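Local coordinates for acyl-[acyl-carrier-protein]--UDP-N-acetylglucosamine O-acyltransferase (Acinetobacter baumannii, PDB 4E6U) that probably transfers an acyl chain from acyl carrier protein to UDP-N-acetylglucosamine, the opening step of lipid A synthesis for lipopolysaccharide, at residues 240-243 with 244-248; 257-260 with 261-265. All blocks are in the same frame, centred on the assembly; numbering follows the deposited sequence.

Interaction 1 of 2, residues 240-243 with 244-248; sequences SEIL and PSVPE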
ATOM      1  N   SER A 240      22.289  -6.030  36.688  1.00 21.23           N
ATOM      2  CA  SER A 240      22.788  -5.629  38.013  1.00 21.56           C
ATOM      3  C   SER A 240      21.716  -4.967  38.862  1.00 21.32           C
ATOM      4  O   SER A 240      21.468  -5.356  40.022  1.00 22.42           O
ATOM      5  CB  SER A 240      23.974  -4.641  37.831  1.00 20.47           C
ATOM      6  OG  SER A 240      24.518  -4.217  39.085  1.00 24.74           O
ATOM      7  N   GLU A 241      21.077  -3.951  38.292  1.00 19.86           N
ATOM      8  CA  GLU A 241      20.324  -3.001  39.081  1.00 20.04           C
ATOM      9  C   GLU A 241      18.809  -3.068  38.951  1.00 19.23           C
ATOM     10  O   GLU A 241      18.096  -2.578  39.825  1.00 20.08           O
ATOM     11  CB  GLU A 241      20.788  -1.567  38.783  1.00 20.50           C
ATOM     12  CG  GLU A 241      22.274  -1.300  39.080  1.00 20.30           C
ATOM     13  CD  GLU A 241      22.621  -1.497  40.545  1.00 19.70           C
ATOM     14  OE1 GLU A 241      22.097  -0.767  41.409  1.00 24.13           O
ATOM     15  OE2 GLU A 241      23.400  -2.397  40.802  1.00 20.60           O
ATOM     16  N   ILE A 242      18.323  -3.627  37.846  1.00 19.08           N
ATOM     17  CA  ILE A 242      16.897  -3.522  37.538  1.00 18.28           C
ATOM     18  C   ILE A 242      16.203  -4.869  37.559  1.00 17.65           C
ATOM     19  O   ILE A 242      15.161  -5.021  38.213  1.00 18.69           O
ATOM     20  CB  ILE A 242      16.673  -2.802  36.185  1.00 16.96           C
ATOM     21  CG1 ILE A 242      17.195  -1.364  36.276  1.00 18.06           C
ATOM     22  CG2 ILE A 242      15.171  -2.827  35.786  1.00 17.86           C
ATOM     23  CD1 ILE A 242      17.342  -0.665  34.916  1.00 16.92           C
ATOM     24  N   LEU A 243      16.795  -5.841  36.868  1.00 18.24           N
ATOM     25  CA  LEU A 243      16.216  -7.188  36.743  1.00 19.15           C
ATOM     26  C   LEU A 243      15.829  -7.850  38.078  1.00 20.69           C
ATOM     27  O   LEU A 243      14.782  -8.498  38.144  1.00 20.48           O
ATOM     28  CB  LEU A 243      17.158  -8.102  35.957  1.00 18.93           C
ATOM     29  CG  LEU A 243      16.666  -9.518  35.620  1.00 19.03           C
ATOM     30  CD1 LEU A 243      15.429  -9.467  34.686  1.00 21.16           C
ATOM     31  CD2 LEU A 243      17.785 -10.311  34.979  1.00 19.41           C
ATOM     32  N   PRO A 244      16.653  -7.688  39.142  1.00 20.81           N
ATOM     33  CA  PRO A 244      16.287  -8.398  40.374  1.00 22.11           C
ATOM     34  C   PRO A 244      14.905  -8.034  40.937  1.00 22.49           C
ATOM     35  O   PRO A 244      14.209  -8.925  41.443  1.00 24.37           O
ATOM     36  CB  PRO A 244      17.414  -7.999  41.348  1.00 21.69           C
ATOM     37  CG  PRO A 244      18.584  -7.798  40.456  1.00 21.38           C
ATOM     38  CD  PRO A 244      17.975  -7.040  39.280  1.00 21.33           C
ATOM     39  N   SER A 245      14.497  -6.769  40.852  1.00 22.46           N
ATOM     40  CA  SER A 245      13.166  -6.372  41.328  1.00 23.03           C
ATOM     41  C   SER A 245      12.142  -6.228  40.204  1.00 22.72           C
ATOM     42  O   SER A 245      10.948  -6.103  40.474  1.00 23.09           O
ATOM     43  CB  SER A 245      13.233  -5.079  42.148  1.00 23.64           C
ATOM     44  OG  SER A 245      13.536  -3.955  41.342  1.00 25.68           O
ATOM     45  N   VAL A 246      12.617  -6.227  38.957  1.00 21.53           N
ATOM     46  CA  VAL A 246      11.750  -6.037  37.782  1.00 20.92           C
ATOM     47  C   VAL A 246      11.991  -7.181  36.794  1.00 21.30           C
ATOM     48  O   VAL A 246      12.724  -7.035  35.809  1.00 20.92           O
ATOM     49  CB  VAL A 246      11.960  -4.644  37.131  1.00 20.88           C
ATOM     50  CG1 VAL A 246      10.992  -4.435  35.956  1.00 20.76           C
ATOM     51  CG2 VAL A 246      11.776  -3.533  38.158  1.00 20.98           C
ATOM     52  N   PRO A 247      11.380  -8.353  37.057  1.00 21.59           N
ATOM     53  CA  PRO A 247      11.597  -9.509  36.195  1.00 21.80           C
ATOM     54  C   PRO A 247      11.153  -9.272  34.742  1.00 21.13           C
ATOM     55  O   PRO A 247      11.660  -9.927  33.825  1.00 22.52           O
ATOM     56  CB  PRO A 247      10.757 -10.616  36.862  1.00 22.64           C
ATOM     57  CG  PRO A 247       9.828  -9.921  37.756  1.00 22.53           C
ATOM     58  CD  PRO A 247      10.526  -8.685  38.214  1.00 21.96           C
ATOM     59  N   GLU A 248      10.251  -8.313  34.562  1.00 21.37           N
ATOM     60  CA  GLU A 248       9.772  -7.905  33.234  1.00 21.51           C
ATOM     61  C   GLU A 248      10.891  -7.342  32.357  1.00 20.60           C
ATOM     62  O   GLU A 248      10.790  -7.336  31.132  1.00 20.44           O
ATOM     63  CB  GLU A 248       8.646  -6.873  33.375  1.00 21.86           C
ATOM     64  CG  GLU A 248       7.375  -7.406  34.083  1.00 25.50           C
ATOM     65  CD  GLU A 248       7.450  -7.402  35.609  1.00 28.59           C
ATOM     66  OE1 GLU A 248       8.481  -6.990  36.180  1.00 26.58           O
ATOM     67  OE2 GLU A 248       6.455  -7.809  36.250  1.00 29.60           O
TER
HETATM   68  O   HOH W   1      16.278  -4.318  41.261  1.00 25.27           O
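L243 and P244 are neighbours in sequence, and the peptide link between them sets P244 CD beside L243 CB, 3.6 Å away. With CG anti to the backbone N (chi1 -175°), the leucine places CD1 near the carbonyl oxygens of V246 and P247, 3.8 Å from V246 O. The same side chain also touches Q250 and I253 of the next helix. The proline ring also reaches back to the helix end, P244 CG lying 3.8 Å from S240 O. Proline has no amide hydrogen to offer, and the turn is closed one and two residues later. The turn connects helix 231-241 to helix 250-258 in the C-terminal helical domain, which follows the left-handed parallel beta-helix of LpxA. I242 O is the main acceptor: V246 N donates to it at 2.9 Å, in the carbonyl plane but through a bent N-H...O angle of 132°, while S245 N gives a weak bond to the same oxygen. V246 N is shared between two carbonyls, since it also makes a weak second bond to L243 O. I242 and V246 lie side by side, CG2 of the isoleucine 3.9 Å from CB of the valine, and I242 packs on A220 and L223 of helix 211-225. One water donates to E241 O at 2.9 Å and, weakly, to I242 O, and is hydrogen-bonded to S245 OG.

Interaction 2 of 2, residues 257-260 with 261-265; sequences EQSE and RGIVR. With EDO (1,2-ethanediol), chain D; EDO (1,2-ethanediol), chain I.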
ATOM      1  N   GLU A 257      20.110  -9.337  23.369  1.00 19.36           N
ATOM      2  CA  GLU A 257      20.938 -10.530  23.184  1.00 20.83           C
ATOM      3  C   GLU A 257      20.647 -11.237  21.863  1.00 21.82           C
ATOM      4  O   GLU A 257      21.537 -11.825  21.255  1.00 22.94           O
ATOM      5  CB  GLU A 257      20.755 -11.485  24.364  1.00 21.51           C
ATOM      6  CG  GLU A 257      21.353 -10.892  25.644  1.00 23.90           C
ATOM      7  CD  GLU A 257      21.383 -11.817  26.844  1.00 27.88           C
ATOM      8  OE1 GLU A 257      20.506 -12.697  26.990  1.00 28.92           O
ATOM      9  OE2 GLU A 257      22.307 -11.630  27.671  1.00 29.31           O
ATOM     10  N   GLN A 258      19.401 -11.144  21.402  1.00 21.79           N
ATOM     11  CA  GLN A 258      18.972 -11.894  20.213  1.00 22.61           C
ATOM     12  C   GLN A 258      19.147 -11.120  18.915  1.00 22.74           C
ATOM     13  O   GLN A 258      19.049 -11.681  17.817  1.00 23.10           O
ATOM     14  CB  GLN A 258      17.522 -12.343  20.380  1.00 22.07           C
ATOM     15  CG  GLN A 258      17.363 -13.432  21.419  1.00 24.15           C
ATOM     16  CD  GLN A 258      15.927 -13.635  21.865  1.00 26.42           C
ATOM     17  OE1 GLN A 258      15.005 -12.955  21.394  1.00 28.76           O
ATOM     18  NE2 GLN A 258      15.726 -14.568  22.785  1.00 28.13           N
ATOM     19  N   SER A 259      19.432  -9.830  19.037  1.00 22.91           N
ATOM     20  CA  SER A 259      19.514  -8.952  17.876  1.00 25.16           C
ATOM     21  C   SER A 259      20.571  -9.378  16.856  1.00 27.21           C
ATOM     22  O   SER A 259      21.687  -9.725  17.225  1.00 28.74           O
ATOM     23  CB  SER A 259      19.783  -7.520  18.333  1.00 23.51           C
ATOM     24  OG  SER A 259      19.834  -6.634  17.226  1.00 24.47           O
ATOM     25  N   GLU A 260      20.199  -9.355  15.575  1.00 28.89           N
ATOM     26  CA  GLU A 260      21.136  -9.609  14.482  1.00 30.34           C
ATOM     27  C   GLU A 260      21.439  -8.343  13.685  1.00 30.43           C
ATOM     28  O   GLU A 260      22.553  -8.152  13.203  1.00 31.81           O
ATOM     29  CB  GLU A 260      20.600 -10.708  13.559  1.00 31.47           C
ATOM     30  CG  GLU A 260      20.760 -12.105  14.146  1.00 34.99           C
ATOM     31  CD  GLU A 260      20.192 -13.211  13.271  1.00 39.36           C
ATOM     32  OE1 GLU A 260      20.083 -14.347  13.789  1.00 40.96           O
ATOM     33  OE2 GLU A 260      19.857 -12.964  12.082  1.00 40.81           O
ATOM     34  N   ARG A 261      20.448  -7.468  13.556  1.00 30.30           N
ATOM     35  CA  ARG A 261      20.615  -6.262  12.755  1.00 29.79           C
ATOM     36  C   ARG A 261      20.991  -5.050  13.590  1.00 29.37           C
ATOM     37  O   ARG A 261      21.140  -3.947  13.055  1.00 29.59           O
ATOM     38  CB  ARG A 261      19.347  -5.989  11.958  1.00 29.76           C
ATOM     39  CG  ARG A 261      19.167  -6.991  10.839  1.00 29.61           C
ATOM     40  CD  ARG A 261      18.029  -6.620   9.927  1.00 28.74           C
ATOM     41  NE  ARG A 261      18.149  -5.267   9.379  1.00 28.17           N
ATOM     42  CZ  ARG A 261      18.899  -4.925   8.335  1.00 30.56           C
ATOM     43  NH1 ARG A 261      19.638  -5.832   7.694  1.00 31.31           N
ATOM     44  NH2 ARG A 261      18.919  -3.659   7.934  1.00 30.85           N
ATOM     45  N   GLY A 262      21.149  -5.253  14.896  1.00 28.75           N
ATOM     46  CA  GLY A 262      21.258  -4.125  15.804  1.00 28.26           C
ATOM     47  C   GLY A 262      19.864  -3.578  16.088  1.00 27.99           C
ATOM     48  O   GLY A 262      18.873  -4.126  15.608  1.00 27.42           O
ATOM     49  N   ILE A 263      19.783  -2.496  16.855  1.00 28.60           N
ATOM     50  CA  ILE A 263      18.485  -1.966  17.294  1.00 29.04           C
ATOM     51  C   ILE A 263      18.195  -0.536  16.799  1.00 29.38           C
ATOM     52  O   ILE A 263      19.124   0.230  16.511  1.00 29.54           O
ATOM     53  CB  ILE A 263      18.312  -2.093  18.836  1.00 29.16           C
ATOM     54  CG1 ILE A 263      19.347  -1.235  19.567  1.00 29.99           C
ATOM     55  CG2 ILE A 263      18.409  -3.568  19.289  1.00 29.12           C
ATOM     56  CD1 ILE A 263      19.059  -1.078  21.052  1.00 30.04           C
ATOM     57  N   VAL A 264      16.909  -0.188  16.697  1.00 29.42           N
ATOM     58  CA  VAL A 264      16.448   1.134  16.234  1.00 30.79           C
ATOM     59  C   VAL A 264      16.681   2.220  17.273  1.00 31.83           C
ATOM     60  O   VAL A 264      16.317   2.056  18.439  1.00 32.09           O
ATOM     61  CB  VAL A 264      14.927   1.157  15.875  1.00 31.13           C
ATOM     62  CG1 VAL A 264      14.633   0.305  14.667  1.00 30.61           C
ATOM     63  CG2 VAL A 264      14.057   0.743  17.073  1.00 33.42           C
ATOM     64  N   ARG A 265      17.251   3.343  16.841  1.00 31.70           N
ATOM     65  CA  ARG A 265      17.597   4.417  17.772  1.00 32.45           C
ATOM     66  C   ARG A 265      17.137   5.778  17.275  1.00 33.03           C
ATOM     67  O   ARG A 265      16.533   6.547  18.032  1.00 33.23           O
ATOM     68  CB  ARG A 265      19.103   4.412  18.000  1.00 31.75           C
ATOM     69  CG  ARG A 265      19.596   3.134  18.655  1.00 31.94           C
ATOM     70  CD  ARG A 265      21.109   3.067  18.717  1.00 32.28           C
ATOM     71  NE  ARG A 265      21.558   1.831  19.359  1.00 32.74           N
ATOM     72  CZ  ARG A 265      21.726   1.679  20.672  1.00 33.32           C
ATOM     73  NH1 ARG A 265      21.463   2.687  21.502  1.00 31.81           N
ATOM     74  NH2 ARG A 265      22.145   0.510  21.156  1.00 33.80           N
ATOM     75  OXT ARG A 265      17.361   6.138  16.111  1.00 34.00           O
TER
HETATM   76  C1  EDO D 303      23.004  -2.040  18.189  1.00 53.16           C
HETATM   77  O1  EDO D 303      23.382  -1.418  19.422  1.00 53.23           O
HETATM   78  C2  EDO D 303      23.398  -1.136  17.028  1.00 53.73           C
HETATM   79  O2  EDO D 303      22.629   0.070  17.090  1.00 53.35           O
HETATM   80  C1  EDO I 308      20.644  -5.702   3.924  1.00 60.06           C
HETATM   81  O1  EDO I 308      20.079  -6.890   4.491  1.00 60.70           O
HETATM   82  C2  EDO I 308      21.623  -5.090   4.917  1.00 60.04           C
HETATM   83  O2  EDO I 308      21.175  -3.779   5.279  1.00 59.67           O
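The guanidinium of R265 has I263 CD1 over one face, 3.4 Å above its plane and offset toward the rim, while O2 of an ethanediol (chain D) sits in plane at its edge. Both residues belong to the C-terminal tail of the acyltransferase, which leaves helix 250-258 and runs along residues 180-183, which follow strand 178-179 of the left-handed beta-helix. The diol is gripped by two bonds, R265 NE to O2 at 3.1 Å and R265 NH2 to O1 at 2.9 Å; S231 also binds it, and NH1 of R265 is held by I224 O. At the guanidinium of R261, C2 of a second ethanediol (chain I) lies in plane at the edge, and NH2 makes a weak bond to its O2. Both diols probably come from the crystallisation liquor. Within the protein, R261 NE bonds to L180 O, reached by a chain bent at chi3 (55°), and the side chain packs on H162 and C165. S259 and G262 face each other across the turn. The serine carries OG anti to its own N (chi1 -179°), 3.0 Å from G262 N; OG is hydrogen-bonded to D182, which also makes backbone bonds with G262 and V264. G262 has a positive phi of 80°, a backbone conformation readily open to glycine. Beyond the glycine, I263 packs on I224 and F225 of helix 211-225, and its CG2 comes back to within 4.0 Å of S259 OG.

Both interactions belong to the C-terminal helical domain and follow one another along the chain: interaction 1 connects helix 231-241 to helix 250-258, and interaction 2 begins where that second helix ends. Helix 250-258 thus has one at its entry and the other at its exit, with centres 21 Å apart and nearest atoms about 9 Å apart, and the two do not touch. Helix 211-225 is a shared neighbour, packing against I242 in one and I263 in the other. Interaction 2 lies nearer the chain's centre, about 17 Å from it against 28 Å, and joins the helices to residues 180-183 just after strand 178-179, whereas interaction 1 lies farther out, at the opposite end of helix 250-258.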